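Local coordinates for mandelate racemase/muconate lactonizing enzyme, C-terminal domain protein (Paracoccus denitrificans, PDB 3N4E) that belongs to the enolase superfamily, binds a divalent metal in its barrel domain and may act as a magnesium-dependent hydro-lyase, at residues Val159-Asp164 with Ile194-Asn199; Ser220-Pro225 with Ile243-Gly248; Gln269-Lys274 with Pro297-Pro302. One frame throughout, in Å; residues are numbered along the deposited sequence.

Contact 1: Val159-Asp164 with Ile194-Asn199. With CA (calcium ion), chain C.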
# COMPACT_ATOMS: atom_id res chain seq x y z
N VAL A 159 22.36 -18.10 -24.48
CA VAL A 159 23.66 -17.88 -23.86
C VAL A 159 23.50 -16.92 -22.68
O VAL A 159 22.78 -15.92 -22.80
CB VAL A 159 24.66 -17.25 -24.86
CG1 VAL A 159 25.98 -16.88 -24.15
CG2 VAL A 159 24.91 -18.18 -26.03
N LYS A 160 24.14 -17.22 -21.55
CA LYS A 160 24.24 -16.29 -20.43
C LYS A 160 25.71 -16.02 -20.10
O LYS A 160 26.48 -16.93 -19.82
CB LYS A 160 23.50 -16.84 -19.21
CG LYS A 160 23.56 -15.93 -17.98
CD LYS A 160 22.74 -16.47 -16.83
CE LYS A 160 23.51 -17.49 -16.01
NZ LYS A 160 22.58 -18.26 -15.12
N ILE A 161 26.10 -14.75 -20.15
CA ILE A 161 27.45 -14.34 -19.80
C ILE A 161 27.42 -13.81 -18.38
O ILE A 161 26.63 -12.92 -18.06
CB ILE A 161 28.04 -13.32 -20.82
CG1 ILE A 161 27.11 -12.11 -21.00
CG2 ILE A 161 28.25 -14.02 -22.20
CD1 ILE A 161 27.66 -11.05 -21.97
N ARG A 162 28.26 -14.38 -17.52
CA ARG A 162 28.29 -14.05 -16.10
C ARG A 162 29.57 -13.31 -15.78
O ARG A 162 30.58 -13.50 -16.44
CB ARG A 162 28.19 -15.30 -15.22
CG ARG A 162 27.24 -16.41 -15.70
CD ARG A 162 27.01 -17.46 -14.61
NE ARG A 162 28.29 -17.83 -14.01
CZ ARG A 162 29.06 -18.83 -14.42
NH1 ARG A 162 28.66 -19.61 -15.43
NH2 ARG A 162 30.23 -19.07 -13.82
N TRP A 163 29.53 -12.47 -14.75
CA TRP A 163 30.66 -11.62 -14.42
C TRP A 163 31.61 -12.18 -13.37
O TRP A 163 32.81 -12.07 -13.55
CB TRP A 163 30.19 -10.19 -14.06
CG TRP A 163 30.45 -9.21 -15.16
CD1 TRP A 163 31.17 -8.07 -15.08
CD2 TRP A 163 30.03 -9.33 -16.54
NE1 TRP A 163 31.21 -7.44 -16.30
CE2 TRP A 163 30.52 -8.20 -17.22
CE3 TRP A 163 29.29 -10.29 -17.25
CZ2 TRP A 163 30.29 -7.98 -18.59
CZ3 TRP A 163 29.05 -10.08 -18.62
CH2 TRP A 163 29.56 -8.92 -19.27
N ASP A 164 31.07 -12.76 -12.29
CA ASP A 164 31.87 -13.34 -11.19
C ASP A 164 32.86 -12.32 -10.62
O ASP A 164 34.04 -12.63 -10.39
CB ASP A 164 32.60 -14.63 -11.63
CG ASP A 164 31.64 -15.73 -12.08
OD1 ASP A 164 30.76 -16.17 -11.30
OD2 ASP A 164 31.75 -16.19 -13.24
N ILE A 194 19.98 -14.00 -25.17
CA ILE A 194 21.13 -13.72 -24.31
C ILE A 194 20.72 -13.19 -22.95
O ILE A 194 19.86 -12.29 -22.83
CB ILE A 194 22.16 -12.72 -24.91
CG1 ILE A 194 22.35 -12.95 -26.41
CG2 ILE A 194 23.50 -12.86 -24.20
CD1 ILE A 194 23.07 -11.82 -27.12
N GLY A 195 21.34 -13.75 -21.92
CA GLY A 195 21.18 -13.30 -20.56
C GLY A 195 22.49 -12.75 -20.05
O GLY A 195 23.59 -13.07 -20.58
N PHE A 196 22.37 -11.91 -19.02
CA PHE A 196 23.48 -11.17 -18.46
C PHE A 196 23.40 -11.37 -16.96
O PHE A 196 22.39 -11.05 -16.33
CB PHE A 196 23.36 -9.69 -18.84
CG PHE A 196 24.52 -8.85 -18.36
CD1 PHE A 196 24.64 -8.48 -17.01
CD2 PHE A 196 25.49 -8.39 -19.26
CE1 PHE A 196 25.71 -7.70 -16.57
CE2 PHE A 196 26.55 -7.60 -18.84
CZ PHE A 196 26.67 -7.25 -17.49
N ASP A 197 24.47 -11.92 -16.40
CA ASP A 197 24.50 -12.25 -15.00
C ASP A 197 25.50 -11.32 -14.32
O ASP A 197 26.71 -11.49 -14.44
CB ASP A 197 24.87 -13.72 -14.78
CG ASP A 197 24.78 -14.14 -13.31
OD1 ASP A 197 24.67 -13.28 -12.41
OD2 ASP A 197 24.84 -15.36 -13.05
N ALA A 198 24.97 -10.34 -13.61
CA ALA A 198 25.78 -9.32 -12.95
C ALA A 198 26.50 -9.87 -11.72
O ALA A 198 27.40 -9.21 -11.20
CB ALA A 198 24.92 -8.11 -12.58
N ASN A 199 26.07 -11.04 -11.24
CA ASN A 199 26.62 -11.64 -10.00
C ASN A 199 26.75 -10.63 -8.88
O ASN A 199 27.85 -10.48 -8.32
CB ASN A 199 27.99 -12.26 -10.24
CG ASN A 199 27.93 -13.54 -11.06
OD1 ASN A 199 28.43 -13.57 -12.19
ND2 ASN A 199 27.31 -14.59 -10.50
CA CA C . 24.22 -16.80 -11.46
O HOH W 1 24.74 -19.14 -12.63
O HOH W 2 23.84 -14.86 -10.33
O HOH W 3 26.67 -18.01 -10.81

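Contact 2: Ser220-Pro225 with Ile243-Gly248. With CA (calcium ion), chain C.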
# COMPACT_ATOMS: atom_id res chain seq x y z
N SER A 220 17.46 -10.95 -22.89
CA SER A 220 16.21 -11.55 -22.42
C SER A 220 16.05 -11.55 -20.91
O SER A 220 14.95 -11.39 -20.42
CB SER A 220 16.04 -12.96 -22.97
OG SER A 220 15.62 -12.92 -24.33
N TRP A 221 17.14 -11.75 -20.16
CA TRP A 221 17.07 -11.59 -18.71
C TRP A 221 18.35 -11.05 -18.09
O TRP A 221 19.41 -11.08 -18.70
CB TRP A 221 16.61 -12.88 -18.01
CG TRP A 221 17.65 -13.95 -17.79
CD1 TRP A 221 18.34 -14.18 -16.65
CD2 TRP A 221 18.06 -14.96 -18.72
NE1 TRP A 221 19.16 -15.27 -16.80
CE2 TRP A 221 19.02 -15.76 -18.07
CE3 TRP A 221 17.72 -15.26 -20.05
CZ2 TRP A 221 19.64 -16.86 -18.69
CZ3 TRP A 221 18.33 -16.36 -20.67
CH2 TRP A 221 19.28 -17.14 -19.98
N PHE A 222 18.20 -10.55 -16.86
CA PHE A 222 19.23 -9.81 -16.14
C PHE A 222 19.30 -10.44 -14.76
O PHE A 222 18.37 -10.29 -13.95
CB PHE A 222 18.79 -8.34 -16.06
CG PHE A 222 19.83 -7.39 -15.50
CD1 PHE A 222 21.16 -7.75 -15.36
CD2 PHE A 222 19.45 -6.10 -15.12
CE1 PHE A 222 22.10 -6.86 -14.86
CE2 PHE A 222 20.38 -5.18 -14.62
CZ PHE A 222 21.72 -5.57 -14.49
N GLU A 223 20.38 -11.17 -14.50
CA GLU A 223 20.47 -12.05 -13.35
C GLU A 223 21.26 -11.41 -12.21
O GLU A 223 22.34 -10.86 -12.42
CB GLU A 223 21.07 -13.40 -13.78
CG GLU A 223 21.18 -14.48 -12.69
CD GLU A 223 21.45 -15.89 -13.25
OE1 GLU A 223 20.79 -16.30 -14.23
OE2 GLU A 223 22.34 -16.59 -12.70
N GLU A 224 20.68 -11.48 -11.01
CA GLU A 224 21.27 -10.91 -9.79
C GLU A 224 21.91 -9.52 -9.99
O GLU A 224 23.12 -9.35 -9.80
CB GLU A 224 22.26 -11.90 -9.14
CG GLU A 224 21.58 -13.13 -8.52
CD GLU A 224 22.43 -13.79 -7.44
OE1 GLU A 224 23.48 -14.38 -7.77
OE2 GLU A 224 22.03 -13.74 -6.25
N PRO A 225 21.11 -8.52 -10.37
CA PRO A 225 21.73 -7.22 -10.61
C PRO A 225 22.38 -6.63 -9.37
O PRO A 225 23.42 -5.99 -9.50
CB PRO A 225 20.58 -6.34 -11.09
CG PRO A 225 19.35 -7.07 -10.71
CD PRO A 225 19.68 -8.52 -10.74
N ILE A 243 13.35 -5.61 -19.09
CA ILE A 243 14.11 -6.86 -19.10
C ILE A 243 13.81 -7.66 -17.83
O ILE A 243 13.68 -7.08 -16.74
CB ILE A 243 15.67 -6.61 -19.28
CG1 ILE A 243 16.41 -7.93 -19.51
CG2 ILE A 243 16.26 -5.81 -18.11
CD1 ILE A 243 17.85 -7.76 -19.99
N THR A 244 13.67 -8.97 -17.99
CA THR A 244 13.31 -9.83 -16.87
C THR A 244 14.48 -9.98 -15.88
O THR A 244 15.53 -10.52 -16.21
CB THR A 244 12.82 -11.21 -17.36
OG1 THR A 244 11.76 -11.04 -18.32
CG2 THR A 244 12.28 -12.02 -16.19
N VAL A 245 14.29 -9.47 -14.67
CA VAL A 245 15.29 -9.60 -13.64
C VAL A 245 15.09 -10.96 -12.96
O VAL A 245 13.96 -11.30 -12.59
CB VAL A 245 15.20 -8.41 -12.62
CG1 VAL A 245 15.94 -8.70 -11.31
CG2 VAL A 245 15.70 -7.13 -13.25
N SER A 246 16.16 -11.73 -12.82
CA SER A 246 16.09 -13.04 -12.15
C SER A 246 17.01 -13.15 -10.93
O SER A 246 18.09 -12.55 -10.89
CB SER A 246 16.40 -14.16 -13.14
OG SER A 246 17.78 -14.23 -13.44
N ALA A 247 16.57 -13.91 -9.94
CA ALA A 247 17.34 -14.10 -8.70
C ALA A 247 16.84 -15.39 -8.09
O ALA A 247 15.88 -15.97 -8.60
CB ALA A 247 17.11 -12.94 -7.72
N GLY A 248 17.47 -15.83 -7.01
CA GLY A 248 17.00 -16.99 -6.28
C GLY A 248 18.06 -18.05 -6.02
O GLY A 248 17.85 -18.95 -5.20
CA CA C . 24.22 -16.80 -11.46
O HOH W 4 19.65 -15.10 -5.42
O HOH W 2 23.84 -14.86 -10.33
O HOH W 3 26.67 -18.01 -10.81
O HOH W 1 24.74 -19.14 -12.63

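Contact 3: Gln269-Lys274 with Pro297-Pro302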
# COMPACT_ATOMS: atom_id res chain seq x y z
N GLN A 269 15.23 -18.70 -9.33
CA GLN A 269 16.28 -19.64 -9.71
C GLN A 269 16.90 -20.41 -8.53
O GLN A 269 18.13 -20.47 -8.40
CB GLN A 269 17.39 -18.85 -10.43
CG GLN A 269 16.86 -17.86 -11.47
CD GLN A 269 17.98 -17.20 -12.23
OE1 GLN A 269 18.58 -16.24 -11.76
NE2 GLN A 269 18.28 -17.72 -13.40
N PRO A 270 16.06 -21.01 -7.66
CA PRO A 270 16.70 -21.81 -6.60
C PRO A 270 17.47 -23.00 -7.20
O PRO A 270 17.21 -23.39 -8.32
CB PRO A 270 15.53 -22.28 -5.76
CG PRO A 270 14.35 -22.30 -6.73
CD PRO A 270 14.59 -21.16 -7.67
N ASP A 271 18.43 -23.54 -6.45
CA ASP A 271 19.30 -24.59 -6.94
C ASP A 271 19.10 -25.85 -6.11
O ASP A 271 19.23 -25.83 -4.88
CB ASP A 271 20.76 -24.11 -6.87
CG ASP A 271 21.77 -25.18 -7.26
OD1 ASP A 271 21.51 -26.40 -7.09
OD2 ASP A 271 22.85 -24.79 -7.72
N ILE A 272 18.81 -26.95 -6.80
CA ILE A 272 18.49 -28.22 -6.17
C ILE A 272 19.56 -28.80 -5.22
O ILE A 272 19.23 -29.57 -4.32
CB ILE A 272 18.08 -29.27 -7.26
CG1 ILE A 272 17.18 -30.36 -6.66
CG2 ILE A 272 19.32 -29.84 -8.00
CD1 ILE A 272 16.35 -31.10 -7.69
N VAL A 273 20.84 -28.42 -5.40
CA VAL A 273 21.90 -28.90 -4.49
C VAL A 273 22.28 -27.85 -3.45
O VAL A 273 23.20 -28.06 -2.67
CB VAL A 273 23.19 -29.39 -5.21
CG1 VAL A 273 22.88 -30.53 -6.17
CG2 VAL A 273 23.93 -28.22 -5.91
N LYS A 274 21.58 -26.72 -3.45
CA LYS A 274 21.78 -25.69 -2.43
C LYS A 274 20.66 -25.77 -1.39
O LYS A 274 20.84 -25.39 -0.23
CB LYS A 274 21.82 -24.29 -3.06
CG LYS A 274 23.08 -24.01 -3.85
CD LYS A 274 23.14 -22.56 -4.36
CE LYS A 274 24.35 -22.33 -5.28
NZ LYS A 274 25.70 -22.52 -4.60
N PRO A 297 15.80 -22.86 -12.63
CA PRO A 297 16.75 -23.17 -11.57
C PRO A 297 18.20 -22.90 -11.95
O PRO A 297 18.58 -23.01 -13.12
CB PRO A 297 16.54 -24.67 -11.33
CG PRO A 297 15.21 -24.96 -11.89
CD PRO A 297 15.10 -24.07 -13.07
N HIS A 298 18.98 -22.57 -10.92
CA HIS A 298 20.43 -22.47 -11.03
C HIS A 298 21.01 -23.86 -10.86
O HIS A 298 20.53 -24.64 -10.03
CB HIS A 298 20.94 -21.51 -9.94
CG HIS A 298 22.43 -21.48 -9.79
ND1 HIS A 298 23.12 -22.38 -9.01
CD2 HIS A 298 23.36 -20.64 -10.30
CE1 HIS A 298 24.41 -22.11 -9.05
NE2 HIS A 298 24.58 -21.05 -9.83
N GLN A 299 22.01 -24.18 -11.68
CA GLN A 299 22.71 -25.46 -11.58
C GLN A 299 24.04 -25.39 -12.27
O GLN A 299 24.11 -25.04 -13.46
CB GLN A 299 21.90 -26.61 -12.20
CG GLN A 299 22.63 -27.98 -12.11
CD GLN A 299 22.90 -28.35 -10.67
OE1 GLN A 299 24.04 -28.68 -10.29
NE2 GLN A 299 21.86 -28.26 -9.84
N THR A 300 25.10 -25.72 -11.53
CA THR A 300 26.45 -25.68 -12.08
C THR A 300 27.20 -27.01 -12.00
O THR A 300 28.34 -27.11 -12.46
CB THR A 300 27.30 -24.58 -11.40
OG1 THR A 300 27.31 -24.80 -9.98
CG2 THR A 300 26.75 -23.19 -11.72
N GLN A 301 26.59 -28.04 -11.42
CA GLN A 301 27.27 -29.32 -11.31
C GLN A 301 26.86 -30.26 -12.44
O GLN A 301 25.66 -30.32 -12.78
CB GLN A 301 27.07 -29.96 -9.94
CG GLN A 301 27.40 -29.03 -8.76
CD GLN A 301 28.78 -28.41 -8.86
OE1 GLN A 301 29.77 -29.09 -9.14
NE2 GLN A 301 28.87 -27.09 -8.62
N PRO A 302 27.84 -30.98 -13.03
CA PRO A 302 27.59 -31.80 -14.23
C PRO A 302 27.05 -33.21 -13.97
O PRO A 302 26.55 -33.84 -14.88
CB PRO A 302 28.97 -31.88 -14.90
CG PRO A 302 29.97 -31.32 -13.89
CD PRO A 302 29.24 -31.10 -12.60
O HOH W 5 24.73 -26.20 -8.49
O HOH W 6 18.77 -26.98 -9.72

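Contact 1: Val159-Asp164 with Ile194-Asn199
Asn199 OD1 is gripped by two successive backbone N-H groups, those of Trp163 and Asp164. The bond from Asp164 N is the sounder one, 2.8 Å long, its donor standing above the amide plane of Asn199; the one from Trp163 N is weak and bent, since the same N-H is shared with Asp197 O, also at a bent angle (134°). Asp197 O closes the run of backbone bonds between the two strands, which starts with Gly195 N on Val159 O at 2.7 Å.

The strands 158-162 and 194-197 run parallel and belong to one beta-alpha-beta unit of the enolase-type barrel, with helix 174-188 as the crossover. On the face bearing Lys160 and Arg162, Asp197 presents its carboxylate to the calcium ion, OD2 lying 2.2 Å from the metal. Its CG sits anti to the backbone N (chi1 -175°), which carries the group past the strand end, where OD1 takes the N-H of Asn199 in an Asx turn and accepts a hydrogen bond from a metal-bound water. Arg162 CD packs 3.4 Å from Asp197 OD2, while its guanidinium turns to Asp327 and Ser131.

On the other face the six-membered ring of Trp163 lies obliquely over Phe196, planes 34° apart, CH2 only 3.3 Å from Phe196 CE2. Replacing Trp163 with alanine would probably leave that face of Phe196 uncovered and Asp177 without the indole N-H it accepts. Ile161 CD1 approaches Phe196 CD2 more loosely, at 4.4 Å.

Contact 2: Ser220-Pro225 with Ile243-Gly248
The indole of Trp221 has Glu223 OE1 at its edge, in the ring plane, held by a nearly straight bond of 3.2 Å from NE1; Ser246 OG reaches CD1 obliquely at 3.3 Å. Pro225 CB lies over one face of the Phe222 ring, offset toward the rim, and Val245 CG2 and Ile243 CG2 approach that ring obliquely. Pro225 CD also packs 3.8 Å from Val245 CG1, so Phe222, Pro225 and Val245 form an apolar cluster against helices 204-216 and 231-240.

Between these two layers run the parallel barrel strands 221-223 and 244-246, linked by Phe222 N to Thr244 O (2.7 Å), Ser246 N to Phe222 O (2.9 Å) and Glu224 N to Ser246 O (2.8 Å). A chi1 of -178° sends the extended side chain of Glu223 off the strand, and its OE2 binds calcium at 2.3 Å. Asp197 and Glu249 are the other protein ligands.

The two oxygens of Glu223 thus divide the work: OE2 takes the metal, while OE1 accepts from Trp221, Gln269 and the ammonium of Lys160. Those donors probably offset part of the carboxylate's charge and hold it from turning about its last torsion.

Contact 3: Gln269-Lys274 with Pro297-Pro302
Two loops at the C-terminal ends of the barrel strands 267-268 and 294-295 meet here, next to the calcium site, and a histidine-carboxylate pair joins them. His298 ND1 donates to Asp271 OD2 at 2.7 Å, the oxygen lying in the ring plane and met on its anti side; carboxylate and imidazole are turned 45° from each other. With chi1 at 175°, the carboxylate of Asp271 swings across to the ring. Its other oxygen, OD1, accepts from Val273 N at 2.7 Å, an Asx turn that fixes the rotation of the group.

In mandelate racemase and its close relatives a His-Asp pair at the ends of these two barrel strands serves in the active site, and the pair here is consistent with that arrangement. His298 also packs on Glu249, a calcium ligand, while Lys274 CE comes within 3.8 Å of His298 CE1 and its ammonium turns to Ser43.

Waters fill in between the loops. One donates to Asp271 OD2 and accepts from Thr300 N; another accepts from Ile272 N and donates a hydrogen bond to His298 O, each at 2.9 Å. Nearer the strands, His298 N bonds to Pro270 O at 3.3 Å, with the donor well above the carbonyl plane.

In the fold
Read from the N terminus, the three contacts follow in series, none nesting or crossing. Contact 1 closes the loop that carries helix 174-188; contact 2 does the same around helix 231-240; contact 3 comes last, bringing together the ends of a connection that includes helix 277-291. Contacts 1 and 2 are adjacent in the same curled sheet, since strands 194-197 and 221-223 are neighbours, and both reach the same calcium ion and its three waters. Gln269 carries the connection onward, from contact 3 to Ser246 and Glu223 of contact 2. Contacts 1 and 3 do not touch, their nearest atoms being about 5 Å apart.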